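Local coordinates for protein leucine aminopeptidase 2 (Saccharomyces cerevisiae, PDB 2XQ0) that acts as a zinc-dependent M1-family aminopeptidase that preferentially cleaves di- and tripeptides, with low epoxide hydrolase activity in vitro, at residues Leu37-Glu42 with Leu127-Ser132; Asp65-Asp70 with Asp110-Asn115. One frame throughout, in Å; residues are numbered along the deposited sequence.

Interaction 1: residues Leu37-Glu42 with Leu127-Ser132; sequences LSVSFE and LQWLNS
The indole of Trp-129 drives its six-membered ring against Phe-41, joining two sheets of the M1 N-terminal domain: the large mixed sheet that holds strand 28-40 and the four-stranded antiparallel sheet edged by strand 127-130. The aromatic pair is an offset edge-to-face (T-shaped) stack, Trp-129 giving the edge and Phe-41 the face, with planes at 88° and centroids of the Phe-41 ring and the Trp-129 six-membered ring 5.8 Å apart. The tight part gathers round one corner of the indole, where CZ3 of Trp-129 lies 3.9 Å from CD1 of Phe-41 and CG1 of Val-39 comes up at the indole's edge. Val-39 also lays this methyl over one face of the Phe-41 ring, toward the rim, a chi1 of 169° turning it away from the backbone N. Ile-46 and Val-142 add further apolar cover to the indole. The loose side lies beyond Phe-41 and beyond strand 127-130, where Glu-42, Asn-131 and Ser-132 are exposed and touch nothing across the pair. Replacing the indole by an alanine here is likely to open a gap between the sheets and leave the Phe-41 face without its aromatic partner. The backbone O of Ser-40 sits 3.8 Å from Trp-129 CZ3, oblique to the indole.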
loop_
_atom_site.group_PDB
_atom_site.type_symbol
_atom_site.label_atom_id
_atom_site.label_comp_id
_atom_site.label_asym_id
_atom_site.label_seq_id
_atom_site.Cartn_x
_atom_site.Cartn_y
_atom_site.Cartn_z
ATOM N N LEU A 37 26.130 -2.350 3.716
ATOM C CA LEU A 37 25.885 -1.194 2.867
ATOM C C LEU A 37 26.435 0.103 3.429
ATOM O O LEU A 37 26.650 0.250 4.630
ATOM C CB LEU A 37 24.374 -1.022 2.616
ATOM C CG LEU A 37 23.620 -2.247 2.076
ATOM C CD1 LEU A 37 22.111 -1.991 2.113
ATOM C CD2 LEU A 37 24.078 -2.627 0.664
ATOM N N SER A 38 26.636 1.052 2.526
ATOM C CA SER A 38 27.049 2.390 2.886
ATOM C C SER A 38 26.188 3.385 2.112
ATOM O O SER A 38 26.028 3.268 0.904
ATOM C CB SER A 38 28.536 2.582 2.549
ATOM O OG SER A 38 28.969 3.876 2.932
ATOM N N VAL A 39 25.648 4.368 2.817
ATOM C CA VAL A 39 24.799 5.389 2.226
ATOM C C VAL A 39 25.588 6.662 1.964
ATOM O O VAL A 39 26.157 7.236 2.885
ATOM C CB VAL A 39 23.665 5.760 3.192
ATOM C CG1 VAL A 39 22.939 6.995 2.703
ATOM C CG2 VAL A 39 22.724 4.572 3.401
ATOM N N SER A 40 25.599 7.112 0.714
ATOM C CA SER A 40 26.307 8.326 0.339
ATOM C C SER A 40 25.331 9.346 -0.197
ATOM O O SER A 40 24.889 9.226 -1.335
ATOM C CB SER A 40 27.365 8.044 -0.734
ATOM O OG SER A 40 27.966 9.258 -1.177
ATOM N N PHE A 41 25.016 10.348 0.629
ATOM C CA PHE A 41 24.165 11.473 0.235
ATOM C C PHE A 41 24.869 12.326 -0.803
ATOM O O PHE A 41 24.238 12.908 -1.681
ATOM C CB PHE A 41 23.769 12.320 1.457
ATOM C CG PHE A 41 22.929 11.567 2.459
ATOM C CD1 PHE A 41 21.561 11.436 2.277
ATOM C CD2 PHE A 41 23.512 10.972 3.566
ATOM C CE1 PHE A 41 20.783 10.726 3.185
ATOM C CE2 PHE A 41 22.750 10.257 4.475
ATOM C CZ PHE A 41 21.380 10.138 4.287
ATOM N N GLU A 42 26.186 12.389 -0.695
ATOM C CA GLU A 42 27.002 13.105 -1.667
ATOM C C GLU A 42 26.764 12.583 -3.080
ATOM O O GLU A 42 26.574 13.365 -4.014
ATOM C CB GLU A 42 28.485 12.980 -1.315
ATOM C CG GLU A 42 29.389 13.802 -2.208
ATOM C CD GLU A 42 30.815 13.292 -2.213
ATOM O OE1 GLU A 42 31.664 13.888 -2.916
ATOM O OE2 GLU A 42 31.083 12.289 -1.512
ATOM N N LEU A 127 14.793 4.139 -4.687
ATOM C CA LEU A 127 15.100 5.142 -3.680
ATOM C C LEU A 127 14.615 6.516 -4.075
ATOM O O LEU A 127 14.576 6.856 -5.261
ATOM C CB LEU A 127 16.618 5.198 -3.423
ATOM C CG LEU A 127 17.235 3.893 -2.891
ATOM C CD1 LEU A 127 18.776 3.923 -2.991
ATOM C CD2 LEU A 127 16.775 3.587 -1.454
ATOM N N GLN A 128 14.239 7.308 -3.081
ATOM C CA GLN A 128 14.131 8.742 -3.289
ATOM C C GLN A 128 15.135 9.465 -2.374
ATOM O O GLN A 128 15.247 9.150 -1.181
ATOM C CB GLN A 128 12.709 9.278 -3.057
ATOM C CG GLN A 128 12.605 10.779 -3.487
ATOM C CD GLN A 128 11.316 11.474 -3.059
ATOM O OE1 GLN A 128 10.465 10.891 -2.387
ATOM N NE2 GLN A 128 11.170 12.735 -3.455
ATOM N N TRP A 129 15.882 10.411 -2.942
ATOM C CA TRP A 129 16.855 11.188 -2.168
ATOM C C TRP A 129 16.378 12.609 -2.051
ATOM O O TRP A 129 15.966 13.198 -3.044
ATOM C CB TRP A 129 18.229 11.206 -2.857
ATOM C CG TRP A 129 18.839 9.846 -3.057
ATOM C CD1 TRP A 129 18.626 8.998 -4.096
ATOM C CD2 TRP A 129 19.768 9.190 -2.184
ATOM N NE1 TRP A 129 19.365 7.844 -3.928
ATOM C CE2 TRP A 129 20.072 7.938 -2.761
ATOM C CE3 TRP A 129 20.370 9.539 -0.970
ATOM C CZ2 TRP A 129 20.952 7.037 -2.171
ATOM C CZ3 TRP A 129 21.247 8.641 -0.383
ATOM C CH2 TRP A 129 21.534 7.404 -0.991
ATOM N N LEU A 130 16.443 13.160 -0.841
ATOM C CA LEU A 130 16.205 14.579 -0.624
ATOM C C LEU A 130 17.455 15.253 -0.077
ATOM O O LEU A 130 18.122 14.706 0.801
ATOM C CB LEU A 130 15.045 14.786 0.355
ATOM C CG LEU A 130 13.657 14.422 -0.170
ATOM C CD1 LEU A 130 13.317 12.987 0.171
ATOM C CD2 LEU A 130 12.617 15.349 0.409
ATOM N N ASN A 131 17.773 16.435 -0.595
ATOM C CA ASN A 131 18.885 17.232 -0.066
ATOM C C ASN A 131 18.467 18.186 1.060
ATOM O O ASN A 131 17.276 18.343 1.333
ATOM C CB ASN A 131 19.582 18.005 -1.188
ATOM C CG ASN A 131 18.654 18.982 -1.890
ATOM O OD1 ASN A 131 17.896 19.706 -1.244
ATOM N ND2 ASN A 131 18.716 19.011 -3.216
ATOM N N SER A 132 19.463 18.811 1.696
ATOM C CA SER A 132 19.281 19.736 2.838
ATOM C C SER A 132 18.153 20.754 2.693
ATOM O O SER A 132 17.479 21.082 3.667
ATOM C CB SER A 132 20.580 20.511 3.123
ATOM O OG SER A 132 21.569 19.702 3.743
#

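Interaction 2: residues Asp65-Asp70 with Asp110-Asn115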
loop_
_atom_site.group_PDB
_atom_site.type_symbol
_atom_site.label_atom_id
_atom_site.label_comp_id
_atom_site.label_asym_id
_atom_site.label_seq_id
_atom_site.Cartn_x
_atom_site.Cartn_y
_atom_site.Cartn_z
ATOM N N ASP A 65 25.962 -25.169 -14.958
ATOM C CA ASP A 65 25.138 -24.706 -13.845
ATOM C C ASP A 65 25.416 -23.238 -13.525
ATOM O O ASP A 65 26.555 -22.847 -13.269
ATOM C CB ASP A 65 25.358 -25.561 -12.602
ATOM C CG ASP A 65 24.118 -25.652 -11.746
ATOM O OD1 ASP A 65 24.215 -25.442 -10.518
ATOM O OD2 ASP A 65 23.038 -25.917 -12.316
ATOM N N GLU A 66 24.363 -22.430 -13.546
ATOM C CA GLU A 66 24.502 -20.997 -13.359
ATOM C C GLU A 66 23.531 -20.477 -12.313
ATOM O O GLU A 66 22.457 -21.047 -12.116
ATOM C CB GLU A 66 24.244 -20.264 -14.673
ATOM C CG GLU A 66 25.358 -20.368 -15.694
ATOM C CD GLU A 66 24.960 -19.780 -17.034
ATOM O OE1 GLU A 66 25.860 -19.520 -17.866
ATOM O OE2 GLU A 66 23.745 -19.575 -17.252
ATOM N N LEU A 67 23.933 -19.399 -11.650
ATOM C CA LEU A 67 23.045 -18.598 -10.814
ATOM C C LEU A 67 22.512 -17.513 -11.718
ATOM O O LEU A 67 23.284 -16.906 -12.452
ATOM C CB LEU A 67 23.837 -17.893 -9.715
ATOM C CG LEU A 67 23.889 -18.341 -8.257
ATOM C CD1 LEU A 67 22.492 -18.472 -7.662
ATOM C CD2 LEU A 67 24.670 -19.630 -8.121
ATOM N N HIS A 68 21.209 -17.258 -11.662
ATOM C CA HIS A 68 20.612 -16.148 -12.381
ATOM C C HIS A 68 19.931 -15.279 -11.326
ATOM O O HIS A 68 19.035 -15.746 -10.615
ATOM C CB HIS A 68 19.532 -16.628 -13.348
ATOM C CG HIS A 68 20.049 -17.420 -14.505
ATOM N ND1 HIS A 68 19.215 -18.062 -15.393
ATOM C CD2 HIS A 68 21.313 -17.685 -14.916
ATOM C CE1 HIS A 68 19.938 -18.681 -16.309
ATOM N NE2 HIS A 68 21.215 -18.468 -16.040
ATOM N N LEU A 69 20.349 -14.025 -11.217
ATOM C CA LEU A 69 19.698 -13.097 -10.281
ATOM C C LEU A 69 19.076 -11.910 -11.018
ATOM O O LEU A 69 19.444 -11.602 -12.165
ATOM C CB LEU A 69 20.671 -12.613 -9.192
ATOM C CG LEU A 69 21.346 -13.598 -8.215
ATOM C CD1 LEU A 69 22.088 -12.868 -7.100
ATOM C CD2 LEU A 69 20.371 -14.536 -7.592
ATOM N N ASP A 70 18.125 -11.258 -10.348
ATOM C CA ASP A 70 17.431 -10.086 -10.861
ATOM C C ASP A 70 18.298 -8.879 -10.538
ATOM O O ASP A 70 18.864 -8.816 -9.464
ATOM C CB ASP A 70 16.108 -9.897 -10.093
ATOM C CG ASP A 70 15.023 -10.886 -10.498
ATOM O OD1 ASP A 70 14.635 -10.872 -11.682
ATOM O OD2 ASP A 70 14.511 -11.628 -9.615
ATOM N N ASP A 110 27.008 -28.377 -2.399
ATOM C CA ASP A 110 25.626 -27.940 -2.570
ATOM C C ASP A 110 25.362 -26.663 -1.788
ATOM O O ASP A 110 24.664 -25.767 -2.269
ATOM C CB ASP A 110 24.646 -29.030 -2.139
ATOM C CG ASP A 110 24.457 -30.098 -3.199
ATOM O OD1 ASP A 110 25.217 -30.101 -4.196
ATOM O OD2 ASP A 110 23.542 -30.934 -3.034
ATOM N N ASN A 111 25.925 -26.590 -0.581
ATOM C CA ASN A 111 25.867 -25.387 0.242
ATOM C C ASN A 111 27.049 -24.478 -0.068
ATOM O O ASN A 111 28.196 -24.935 -0.108
ATOM C CB ASN A 111 25.867 -25.735 1.734
ATOM C CG ASN A 111 24.540 -26.278 2.204
ATOM O OD1 ASN A 111 23.783 -25.589 2.889
ATOM N ND2 ASN A 111 24.247 -27.519 1.841
ATOM N N PHE A 112 26.773 -23.194 -0.289
ATOM C CA PHE A 112 27.837 -22.265 -0.658
ATOM C C PHE A 112 27.476 -20.825 -0.310
ATOM O O PHE A 112 26.311 -20.505 -0.042
ATOM C CB PHE A 112 28.221 -22.420 -2.140
ATOM C CG PHE A 112 27.126 -22.016 -3.117
ATOM C CD1 PHE A 112 27.131 -20.759 -3.704
ATOM C CD2 PHE A 112 26.114 -22.902 -3.462
ATOM C CE1 PHE A 112 26.149 -20.383 -4.617
ATOM C CE2 PHE A 112 25.119 -22.535 -4.375
ATOM C CZ PHE A 112 25.134 -21.267 -4.952
ATOM N N THR A 113 28.490 -19.969 -0.283
ATOM C CA THR A 113 28.299 -18.563 0.013
ATOM C C THR A 113 28.543 -17.748 -1.245
ATOM O O THR A 113 29.526 -17.982 -1.972
ATOM C CB THR A 113 29.257 -18.110 1.116
ATOM O OG1 THR A 113 28.959 -18.827 2.320
ATOM C CG2 THR A 113 29.117 -16.621 1.376
ATOM N N LEU A 114 27.635 -16.807 -1.505
ATOM C CA LEU A 114 27.704 -15.936 -2.678
ATOM C C LEU A 114 27.792 -14.473 -2.258
ATOM O O LEU A 114 26.894 -13.964 -1.583
ATOM C CB LEU A 114 26.475 -16.147 -3.554
ATOM C CG LEU A 114 26.269 -15.098 -4.645
ATOM C CD1 LEU A 114 27.440 -15.096 -5.612
ATOM C CD2 LEU A 114 24.968 -15.334 -5.376
ATOM N N ASN A 115 28.878 -13.803 -2.638
ATOM C CA ASN A 115 29.037 -12.385 -2.340
ATOM C C ASN A 115 29.093 -11.550 -3.617
ATOM O O ASN A 115 29.857 -11.842 -4.540
ATOM C CB ASN A 115 30.287 -12.134 -1.490
ATOM C CG ASN A 115 30.451 -10.666 -1.104
ATOM O OD1 ASN A 115 31.128 -9.902 -1.790
ATOM N ND2 ASN A 115 29.834 -10.274 -0.007
#
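Leu-67 and Phe-112 meet from opposite directions, CD2 of the leucine lying 3.6 Å from CZ of the phenylalanine and approaching its ring obliquely. The torsion of Phe-112 accounts for the position of the ring: CG stands between the backbone N and the carbonyl carbon (chi1 66°), and the backbone O of Asp-110 lies at the ring's edge, in its plane. Two residues further along each strand, Leu-69 and Leu-114 reach toward each other tip to tip, with Leu-69 CD1 and Leu-114 CD2 4.2 Å apart. The same CD2 of Leu-114 lies 4.3 Å from CG of Leu-67, which links the two encounters. All four CB atoms point toward the opposing segment, as befits alternate residues of two strands; the axes of 66-69 and 111-115 pass 11.6 Å apart, their directions 45° from parallel. That spacing is too wide for backbone pairing; both strands belong to the strongly curved mixed sheet of the M1 N-terminal domain, and they face one another across its apolar interior. Phe-28, Leu-54, Ile-103 and Phe-158 extend the packing. On strand 66-69, His-68 NE2 donates to Glu-66 OE2 at 3.0 Å, away from the leucines. The cross-strand contact is therefore purely apolar, resting on shape and burial without directional bonds.

Overall arrangement
From the N terminus, strand 28-40 opens interaction 1, which is closed only when the chain arrives at strand 127-130, 85 residues after segment 37-42. Within that span strand 66-69 opens interaction 2 and strand 111-120 closes it, a separation of 40 residues; the smaller loop thus nests wholly in the larger, and the two do not cross. Neither intervening span contains helix. Strands 28-40, 66-69 and 111-120 share the large mixed sheet, so interaction 2 ties this sheet to itself, whereas interaction 1 ties it to the four-stranded sheet. The contact centres are 29 Å apart and their nearest atoms about 10 Å, without touching.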